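Local structure of 2-methyl-3-hydroxypyridine-5-carboxylic acid oxygenase (3ALJ) at residues A[175-187]-A[216-230]. The protein probably catalyses the flavin-dependent, ring-opening oxygenation of 2-methyl-3-hydroxypyridine-5-carboxylic acid, using bound FAD as cofactor. Residues are numbered along the deposited sequence; the frame is centred on the assembly and turned at random. Where two conformers were deposited one is given.
Sequences SKDGLIRLIVPRM and PCNENELYLGLMAPA. With FAD (flavin-adenine dinucleotide), chain B.
The edge of the Y223 ring lies against R181: CB of R181 sits in the ring plane, and L182 O also lies at that edge. The two side chains run alongside each other, guanidinium and ring planes 54° apart. One face of the R181 guanidinium lies under the flavin methyl C7M, 3.6 Å above its plane. A water in that plane is hydrogen-bonded to R181 NH1, which donates, and to Y223 OH, each at 3.0 Å. L179 CD2 touches C7M at 3.2 Å, while its CB packs on M227 CG at 3.6 Å.

At the far end, R186 bends at chi2 and chi3 (-78° and -53°) and folds back over the loop 217-220. P216 CB covers one guanidinium face, 3.5 Å above its centre. At the edge, NH1 bonds N218 O at 2.8 Å, approaching from above the carbonyl plane. NH2 pairs with D197. With an alanine here, D197 would probably lose this charge partner, N218 O its NH1 donor, and a gap would be likely beside P216.

Between these ends the strands pair antiparallel, 170-185 lying next to the outermost strand 267-275. I180, L182 and V184 each exchange two backbone hydrogen bonds with L226, L224 and L222 respectively. These six form an aliphatic face, where L182 and V184 meet helix 253-260. The other face is mixed. There the shared water and a salt bridge from NH2 to D268 probably hold the R181 guanidinium against the flavin.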
# COMPACT_ATOMS: atom_id res chain seq x y z
N SER A 175 2.24 -7.82 14.53
CA SER A 175 2.49 -7.04 15.73
C SER A 175 1.33 -7.07 16.73
O SER A 175 0.17 -7.31 16.36
CB SER A 175 2.71 -5.58 15.34
OG SER A 175 3.33 -4.92 16.43
N LYS A 176 1.68 -6.82 17.99
CA LYS A 176 0.62 -6.46 18.98
C LYS A 176 0.22 -5.00 18.81
O LYS A 176 -0.95 -4.65 19.08
CB LYS A 176 1.16 -6.64 20.41
CG LYS A 176 1.52 -8.12 20.83
CD LYS A 176 0.60 -9.19 20.35
CE LYS A 176 0.76 -10.50 21.20
NZ LYS A 176 -0.41 -11.48 20.99
N ASP A 177 1.17 -4.14 18.41
CA ASP A 177 0.78 -2.74 18.20
C ASP A 177 0.28 -2.48 16.78
O ASP A 177 0.31 -3.28 15.86
CB ASP A 177 2.00 -1.83 18.50
CG ASP A 177 2.42 -1.88 19.96
OD1 ASP A 177 1.59 -1.97 20.92
OD2 ASP A 177 3.65 -1.74 20.17
N GLY A 178 -0.48 -1.36 16.75
CA GLY A 178 -1.13 -0.94 15.49
C GLY A 178 -1.67 0.49 15.62
O GLY A 178 -1.08 1.33 16.32
N LEU A 179 -2.71 0.79 14.87
CA LEU A 179 -3.16 2.15 14.82
C LEU A 179 -4.51 2.17 14.23
O LEU A 179 -5.09 1.13 13.78
CB LEU A 179 -2.23 2.90 13.84
CG LEU A 179 -2.38 2.66 12.32
CD1 LEU A 179 -1.60 3.82 11.63
CD2 LEU A 179 -2.08 1.30 11.83
N ILE A 180 -5.07 3.33 14.30
CA ILE A 180 -6.49 3.57 13.93
C ILE A 180 -6.46 4.52 12.77
O ILE A 180 -6.06 5.70 12.93
CB ILE A 180 -7.27 4.16 15.12
CG1 ILE A 180 -7.20 3.21 16.29
CG2 ILE A 180 -8.73 4.37 14.63
CD1 ILE A 180 -7.54 3.96 17.68
N ARG A 181 -6.87 4.10 11.54
CA ARG A 181 -6.84 4.95 10.35
C ARG A 181 -8.28 5.30 9.96
O ARG A 181 -9.14 4.42 9.88
CB ARG A 181 -6.15 4.16 9.23
CG ARG A 181 -4.66 3.90 9.40
CD ARG A 181 -4.15 3.06 8.29
NE ARG A 181 -4.58 1.68 8.51
CZ ARG A 181 -4.40 0.72 7.61
NH1 ARG A 181 -3.74 0.94 6.49
NH2 ARG A 181 -4.84 -0.50 7.92
N LEU A 182 -8.50 6.59 9.74
CA LEU A 182 -9.86 7.05 9.49
C LEU A 182 -9.83 8.20 8.48
O LEU A 182 -8.84 8.91 8.29
CB LEU A 182 -10.49 7.68 10.77
CG LEU A 182 -10.32 6.88 12.03
CD1 LEU A 182 -10.69 7.56 13.32
CD2 LEU A 182 -11.25 5.70 11.95
N ILE A 183 -10.99 8.35 7.77
CA ILE A 183 -11.31 9.52 6.97
C ILE A 183 -12.34 10.32 7.68
O ILE A 183 -13.44 9.78 8.04
CB ILE A 183 -11.75 9.14 5.54
CG1 ILE A 183 -10.77 8.21 4.78
CG2 ILE A 183 -12.06 10.40 4.73
CD1 ILE A 183 -9.30 8.81 4.63
N VAL A 184 -12.04 11.60 7.85
CA VAL A 184 -12.98 12.60 8.42
C VAL A 184 -13.00 13.82 7.51
O VAL A 184 -12.17 14.03 6.62
CB VAL A 184 -12.62 13.02 9.86
CG1 VAL A 184 -12.67 11.76 10.75
CG2 VAL A 184 -11.19 13.62 9.90
N PRO A 185 -14.00 14.70 7.65
CA PRO A 185 -13.97 15.97 6.96
C PRO A 185 -12.75 16.83 7.33
O PRO A 185 -12.23 16.68 8.47
CB PRO A 185 -15.31 16.66 7.44
CG PRO A 185 -16.11 15.59 7.96
CD PRO A 185 -15.16 14.56 8.55
N ARG A 186 -12.30 17.63 6.37
CA ARG A 186 -11.18 18.53 6.63
C ARG A 186 -11.38 19.52 7.78
O ARG A 186 -10.41 19.83 8.46
CB ARG A 186 -10.85 19.30 5.38
CG ARG A 186 -10.30 18.42 4.21
CD ARG A 186 -8.81 18.02 4.39
NE ARG A 186 -7.89 19.13 4.63
CZ ARG A 186 -7.30 19.84 3.69
NH1 ARG A 186 -7.45 19.65 2.36
NH2 ARG A 186 -6.46 20.78 4.09
N MET A 187 -12.62 20.02 7.96
CA MET A 187 -12.92 21.04 8.97
C MET A 187 -11.93 22.21 8.87
O MET A 187 -11.50 22.72 9.91
CB MET A 187 -12.89 20.45 10.39
CG MET A 187 -13.68 19.10 10.58
SD MET A 187 -15.40 19.32 10.08
CE MET A 187 -16.03 20.31 11.52
N PRO A 216 -3.92 15.27 4.55
CA PRO A 216 -5.08 15.70 3.68
C PRO A 216 -5.10 14.98 2.37
O PRO A 216 -4.08 14.93 1.63
CB PRO A 216 -4.87 17.25 3.50
CG PRO A 216 -3.96 17.60 4.74
CD PRO A 216 -3.01 16.38 4.90
N CYS A 217 -6.31 14.57 1.96
CA CYS A 217 -6.47 13.81 0.72
C CYS A 217 -6.93 14.72 -0.41
O CYS A 217 -6.70 14.35 -1.56
CB CYS A 217 -7.53 12.67 0.93
SG CYS A 217 -6.94 11.35 2.03
N ASN A 218 -7.70 15.74 -0.09
CA ASN A 218 -8.36 16.64 -1.12
C ASN A 218 -9.07 17.69 -0.29
O ASN A 218 -8.97 17.72 0.98
CB ASN A 218 -9.32 15.86 -2.09
CG ASN A 218 -10.27 14.99 -1.35
OD1 ASN A 218 -11.01 15.49 -0.50
ND2 ASN A 218 -10.28 13.68 -1.61
N GLU A 219 -9.87 18.53 -0.94
CA GLU A 219 -10.52 19.60 -0.24
C GLU A 219 -11.55 19.13 0.78
O GLU A 219 -11.90 19.91 1.68
CB GLU A 219 -11.11 20.59 -1.32
CG GLU A 219 -12.10 19.97 -2.36
CD GLU A 219 -11.52 18.87 -3.34
OE1 GLU A 219 -10.30 18.81 -3.62
OE2 GLU A 219 -12.34 18.09 -3.88
N ASN A 220 -12.02 17.91 0.65
CA ASN A 220 -13.17 17.39 1.48
C ASN A 220 -12.70 16.43 2.52
O ASN A 220 -13.31 16.41 3.62
CB ASN A 220 -14.17 16.71 0.55
CG ASN A 220 -14.88 17.73 -0.37
OD1 ASN A 220 -15.15 18.84 0.08
ND2 ASN A 220 -15.07 17.39 -1.62
N GLU A 221 -11.64 15.65 2.26
CA GLU A 221 -11.35 14.45 3.04
C GLU A 221 -9.97 14.50 3.67
O GLU A 221 -8.98 14.81 2.96
CB GLU A 221 -11.38 13.18 2.20
CG GLU A 221 -12.85 12.89 1.70
CD GLU A 221 -12.80 11.74 0.71
OE1 GLU A 221 -12.18 11.92 -0.33
OE2 GLU A 221 -13.46 10.70 0.97
N LEU A 222 -9.94 14.22 4.96
CA LEU A 222 -8.67 14.18 5.75
C LEU A 222 -8.43 12.73 6.24
O LEU A 222 -9.30 12.11 6.81
CB LEU A 222 -8.80 15.04 7.00
CG LEU A 222 -7.63 15.01 8.00
CD1 LEU A 222 -6.38 15.60 7.37
CD2 LEU A 222 -8.03 15.91 9.19
N TYR A 223 -7.25 12.18 6.00
CA TYR A 223 -6.81 10.85 6.48
C TYR A 223 -6.05 11.12 7.77
O TYR A 223 -5.03 11.89 7.77
CB TYR A 223 -5.99 10.26 5.35
CG TYR A 223 -5.10 9.05 5.71
CD1 TYR A 223 -5.49 8.10 6.66
CD2 TYR A 223 -3.90 8.89 5.01
CE1 TYR A 223 -4.59 6.99 6.95
CE2 TYR A 223 -3.04 7.82 5.27
CZ TYR A 223 -3.42 6.91 6.22
OH TYR A 223 -2.57 5.83 6.52
N LEU A 224 -6.53 10.49 8.82
CA LEU A 224 -5.81 10.50 10.10
C LEU A 224 -5.36 9.14 10.48
O LEU A 224 -6.11 8.17 10.29
CB LEU A 224 -6.70 10.95 11.26
CG LEU A 224 -7.21 12.40 11.14
CD1 LEU A 224 -8.14 12.72 12.33
CD2 LEU A 224 -5.95 13.39 11.10
N GLY A 225 -4.15 9.03 11.02
CA GLY A 225 -3.63 7.74 11.59
C GLY A 225 -3.38 8.03 13.03
O GLY A 225 -2.54 8.87 13.35
N LEU A 226 -4.09 7.37 13.92
CA LEU A 226 -3.99 7.61 15.39
C LEU A 226 -3.21 6.46 15.97
O LEU A 226 -3.73 5.30 15.93
CB LEU A 226 -5.39 7.77 16.05
CG LEU A 226 -6.01 9.15 16.06
CD1 LEU A 226 -6.12 9.80 14.74
CD2 LEU A 226 -7.49 9.00 16.68
N MET A 227 -1.97 6.65 16.44
CA MET A 227 -1.12 5.57 16.86
C MET A 227 -0.79 5.63 18.31
O MET A 227 -0.21 6.65 18.83
CB MET A 227 0.13 5.71 16.05
CG MET A 227 -0.15 5.73 14.60
SD MET A 227 1.36 5.89 13.61
CE MET A 227 0.87 7.05 12.27
N ALA A 228 -1.11 4.58 19.09
CA ALA A 228 -0.74 4.42 20.49
C ALA A 228 -0.53 2.93 20.68
O ALA A 228 -1.11 2.11 19.93
CB ALA A 228 -1.90 4.86 21.36
N PRO A 229 0.30 2.58 21.68
CA PRO A 229 0.63 1.17 21.89
C PRO A 229 -0.65 0.40 22.37
O PRO A 229 -1.56 0.95 22.99
CB PRO A 229 1.57 1.22 23.08
CG PRO A 229 2.04 2.64 23.19
CD PRO A 229 1.03 3.47 22.60
N ALA A 230 -0.67 -0.89 22.04
CA ALA A 230 -1.83 -1.72 22.42
C ALA A 230 -1.93 -1.81 23.93
O ALA A 230 -3.08 -1.96 24.43
CB ALA A 230 -1.67 -3.14 21.85
PA FAD B . -4.21 -6.49 -0.34
O1A FAD B . -4.37 -5.01 -0.51
O2A FAD B . -4.31 -7.06 0.95
O5B FAD B . -5.27 -7.15 -1.31
C5B FAD B . -5.43 -8.61 -1.39
C4B FAD B . -6.83 -8.74 -1.95
O4B FAD B . -6.93 -10.20 -2.11
C3B FAD B . -7.93 -8.37 -1.03
O3B FAD B . -8.95 -7.62 -1.72
C2B FAD B . -8.41 -9.75 -0.45
O2B FAD B . -9.80 -9.76 -0.09
C1B FAD B . -8.25 -10.68 -1.61
N9A FAD B . -7.94 -12.03 -1.25
C8A FAD B . -7.29 -12.52 -0.14
N7A FAD B . -7.13 -13.85 -0.22
C5A FAD B . -7.70 -14.23 -1.42
C6A FAD B . -7.76 -15.46 -2.08
N6A FAD B . -7.25 -16.59 -1.50
N1A FAD B . -8.36 -15.46 -3.27
C2A FAD B . -8.90 -14.37 -3.83
N3A FAD B . -8.85 -13.13 -3.26
C4A FAD B . -8.21 -13.10 -2.06
N1 FAD B . 1.39 1.23 1.34
C2 FAD B . 1.67 2.30 0.63
O2 FAD B . 2.13 2.26 -0.53
N3 FAD B . 1.46 3.57 1.17
C4 FAD B . 0.93 3.74 2.45
O4 FAD B . 0.61 4.92 2.84
C4X FAD B . 0.67 2.59 3.18
N5 FAD B . 0.22 2.70 4.54
C5X FAD B . 0.03 1.55 5.28
C6 FAD B . -0.30 1.63 6.65
C7 FAD B . -0.55 0.49 7.37
C7M FAD B . -0.93 0.61 8.87
C8 FAD B . -0.42 -0.76 6.78
C8M FAD B . -0.66 -2.06 7.57
C9 FAD B . -0.08 -0.85 5.43
C9A FAD B . 0.19 0.32 4.67
N10 FAD B . 0.59 0.25 3.26
C10 FAD B . 0.86 1.37 2.57
C1' FAD B . 0.78 -1.14 2.61
C2' FAD B . -0.45 -1.47 1.78
O2' FAD B . -1.63 -1.41 2.62
C3' FAD B . -0.35 -2.92 1.29
O3' FAD B . 1.08 -3.19 1.02
C4' FAD B . -1.05 -3.19 0.02
O4' FAD B . -2.47 -2.97 0.27
C5' FAD B . -0.91 -4.61 -0.42
O5' FAD B . -1.63 -4.79 -1.63
P FAD B . -1.89 -6.28 -2.09
O1P FAD B . -2.70 -6.16 -3.31
O2P FAD B . -0.63 -7.09 -2.12
O3P FAD B . -2.76 -6.93 -0.89
O HOH W 1 -2.66 3.24 4.94